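Local atomic coordinates of probable oxidoreductase (Mycobacterium abscessus, PDB entry 4EYE), a protein that probably acts as an oxidoreductase of the quinone oxidoreductase-like branch of the medium-chain dehydrogenases. Residues Q28-L36 and D64-Y72. Residues are numbered along the deposited sequence; the frame is centred on the assembly and turned at random.
Sequences QSLSGPEGL and DYLMTKGEY
The connection between the antiparallel strands 21-27 and 36-42 packs here against the C-terminal end of helix 62-68, where G70, at positive phi, closes a Schellman motif. One hydrogen bond spans the two segments: G32 N donates to T68 O over 2.8 Å. The donor stands above the carbonyl plane, 52° out of it, and the bond is bent to 142° at the hydrogen. L30 CA adds a CH...O contact to the same T68 O at 3.3 Å, and a second such contact runs the other way, from K69 CA to L30 O. G32 CA packs 3.6 Å from K69 CG and 3.3 Å from T68 OG1; at its positive phi and extended psi a side chain would be jammed against the carbonyl O of S31. T68 OG1 is turned between the backbone N and the carbonyl carbon (chi1 75°), from where it donates back to Y65 O in the carbonyl plane, on a lone pair. The same rotation sends CG2 toward L36 CD2, the two side chains meeting at about a right angle. P33 CD approaches the Y65 ring in its plane, 3.8 Å from CE1; Q327 of helix 322-330 touches P33, and F329 and A330 touch Y65. L30 lays both methyls on the end of the helix, CD1 against G70 CA and CD2 3.6 Å from M67 O. Each segment is also braced internally, one by the salt bridge from K69 NZ to E71 OE1, the other by an ST turn in which S29 OG accepts from S31 N. The T68 carbonyl, at the end of its helix, thus gains a donor from the strand connection, in a mainly backbone polar contact flanked by apolar side chains.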
# COMPACT_ATOMS: atom_id res chain seq x y z
N GLN A 28 -14.50 9.71 -15.84
CA GLN A 28 -15.24 10.72 -16.58
C GLN A 28 -16.31 11.40 -15.75
O GLN A 28 -17.05 12.24 -16.25
CB GLN A 28 -15.74 10.16 -17.93
CG GLN A 28 -14.54 10.14 -18.87
CD GLN A 28 -14.74 9.44 -20.17
OE1 GLN A 28 -15.86 9.12 -20.53
NE2 GLN A 28 -13.65 9.24 -20.91
N SER A 29 -16.36 11.04 -14.47
CA SER A 29 -17.22 11.72 -13.49
C SER A 29 -16.65 11.40 -12.11
O SER A 29 -15.70 10.60 -12.01
CB SER A 29 -18.66 11.26 -13.63
OG SER A 29 -18.85 9.97 -13.07
N LEU A 30 -17.23 11.97 -11.06
CA LEU A 30 -16.85 11.61 -9.71
C LEU A 30 -17.88 10.67 -9.09
O LEU A 30 -18.13 10.70 -7.88
CB LEU A 30 -16.62 12.85 -8.83
CG LEU A 30 -15.43 13.74 -9.17
CD1 LEU A 30 -15.27 14.88 -8.17
CD2 LEU A 30 -14.13 12.92 -9.26
N SER A 31 -18.42 9.76 -9.90
CA SER A 31 -19.44 8.81 -9.45
C SER A 31 -18.82 7.49 -8.94
O SER A 31 -19.56 6.52 -8.72
CB SER A 31 -20.40 8.52 -10.61
OG SER A 31 -19.70 7.84 -11.66
N GLY A 32 -17.51 7.44 -8.73
CA GLY A 32 -16.87 6.19 -8.33
C GLY A 32 -16.56 5.31 -9.54
O GLY A 32 -16.48 5.82 -10.67
N PRO A 33 -16.38 3.99 -9.32
CA PRO A 33 -16.02 3.04 -10.39
C PRO A 33 -16.91 3.08 -11.64
O PRO A 33 -16.40 2.90 -12.74
CB PRO A 33 -16.14 1.67 -9.70
CG PRO A 33 -15.74 1.95 -8.30
CD PRO A 33 -16.33 3.33 -7.99
N GLU A 34 -18.21 3.34 -11.44
CA GLU A 34 -19.19 3.46 -12.52
C GLU A 34 -18.79 4.50 -13.53
O GLU A 34 -19.12 4.36 -14.71
CB GLU A 34 -20.60 3.83 -11.96
N GLY A 35 -18.07 5.54 -13.12
CA GLY A 35 -17.64 6.57 -14.07
C GLY A 35 -16.37 6.28 -14.84
O GLY A 35 -15.86 7.16 -15.59
N LEU A 36 -15.82 5.09 -14.69
CA LEU A 36 -14.53 4.78 -15.28
C LEU A 36 -14.75 4.22 -16.68
O LEU A 36 -15.56 3.32 -16.85
CB LEU A 36 -13.75 3.77 -14.43
CG LEU A 36 -13.22 4.18 -13.05
CD1 LEU A 36 -12.59 3.03 -12.31
CD2 LEU A 36 -12.21 5.29 -13.20
N ASP A 64 -6.82 5.62 -4.92
CA ASP A 64 -7.33 5.60 -6.29
C ASP A 64 -8.83 5.59 -6.27
O ASP A 64 -9.50 6.39 -6.93
CB ASP A 64 -6.90 4.36 -7.11
CG ASP A 64 -5.42 4.15 -7.20
OD1 ASP A 64 -4.62 5.14 -7.22
OD2 ASP A 64 -5.04 2.96 -7.39
N TYR A 65 -9.37 4.65 -5.51
CA TYR A 65 -10.82 4.50 -5.37
C TYR A 65 -11.50 5.78 -4.82
O TYR A 65 -12.51 6.26 -5.35
CB TYR A 65 -11.07 3.31 -4.44
CG TYR A 65 -12.50 3.19 -3.97
CD1 TYR A 65 -13.53 3.07 -4.89
CD2 TYR A 65 -12.83 3.20 -2.63
CE1 TYR A 65 -14.84 2.97 -4.49
CE2 TYR A 65 -14.16 3.12 -2.21
CZ TYR A 65 -15.16 3.02 -3.17
OH TYR A 65 -16.48 2.92 -2.80
N LEU A 66 -10.92 6.34 -3.76
CA LEU A 66 -11.42 7.58 -3.18
C LEU A 66 -11.44 8.69 -4.23
O LEU A 66 -12.39 9.48 -4.27
CB LEU A 66 -10.58 8.01 -1.94
CG LEU A 66 -10.61 7.07 -0.69
CD1 LEU A 66 -9.89 7.61 0.57
CD2 LEU A 66 -12.07 6.76 -0.30
N MET A 67 -10.40 8.75 -5.07
CA MET A 67 -10.30 9.77 -6.09
C MET A 67 -11.43 9.63 -7.10
O MET A 67 -11.98 10.62 -7.53
CB MET A 67 -8.94 9.74 -6.79
CG MET A 67 -7.87 10.32 -5.91
SD MET A 67 -6.24 10.37 -6.69
CE MET A 67 -6.37 11.86 -7.60
N THR A 68 -11.79 8.40 -7.44
CA THR A 68 -12.90 8.19 -8.36
C THR A 68 -14.26 8.70 -7.81
O THR A 68 -15.17 8.96 -8.59
CB THR A 68 -13.04 6.75 -8.79
OG1 THR A 68 -13.61 5.95 -7.75
CG2 THR A 68 -11.68 6.22 -9.25
N LYS A 69 -14.35 8.85 -6.49
CA LYS A 69 -15.56 9.41 -5.86
C LYS A 69 -15.45 10.87 -5.45
O LYS A 69 -16.35 11.37 -4.83
CB LYS A 69 -15.93 8.60 -4.60
CG LYS A 69 -16.25 7.16 -4.88
CD LYS A 69 -16.86 6.44 -3.71
CE LYS A 69 -15.96 6.51 -2.48
NZ LYS A 69 -16.50 5.71 -1.33
N GLY A 70 -14.33 11.51 -5.75
CA GLY A 70 -14.04 12.85 -5.26
C GLY A 70 -13.93 12.95 -3.74
O GLY A 70 -14.26 14.00 -3.17
N GLU A 71 -13.47 11.87 -3.09
CA GLU A 71 -13.42 11.79 -1.62
C GLU A 71 -12.01 11.68 -1.08
O GLU A 71 -11.82 11.47 0.12
CB GLU A 71 -14.25 10.62 -1.10
CG GLU A 71 -15.75 10.84 -1.27
CD GLU A 71 -16.58 9.62 -0.94
OE1 GLU A 71 -16.05 8.67 -0.36
OE2 GLU A 71 -17.78 9.62 -1.28
N TYR A 72 -11.02 11.85 -1.94
CA TYR A 72 -9.64 11.77 -1.52
C TYR A 72 -9.18 13.15 -1.06
O TYR A 72 -9.71 14.16 -1.54
CB TYR A 72 -8.78 11.29 -2.65
CG TYR A 72 -7.36 11.06 -2.24
CD1 TYR A 72 -7.06 10.26 -1.13
CD2 TYR A 72 -6.30 11.64 -2.94
CE1 TYR A 72 -5.77 10.05 -0.75
CE2 TYR A 72 -4.99 11.42 -2.56
CZ TYR A 72 -4.74 10.63 -1.46
OH TYR A 72 -3.47 10.39 -1.06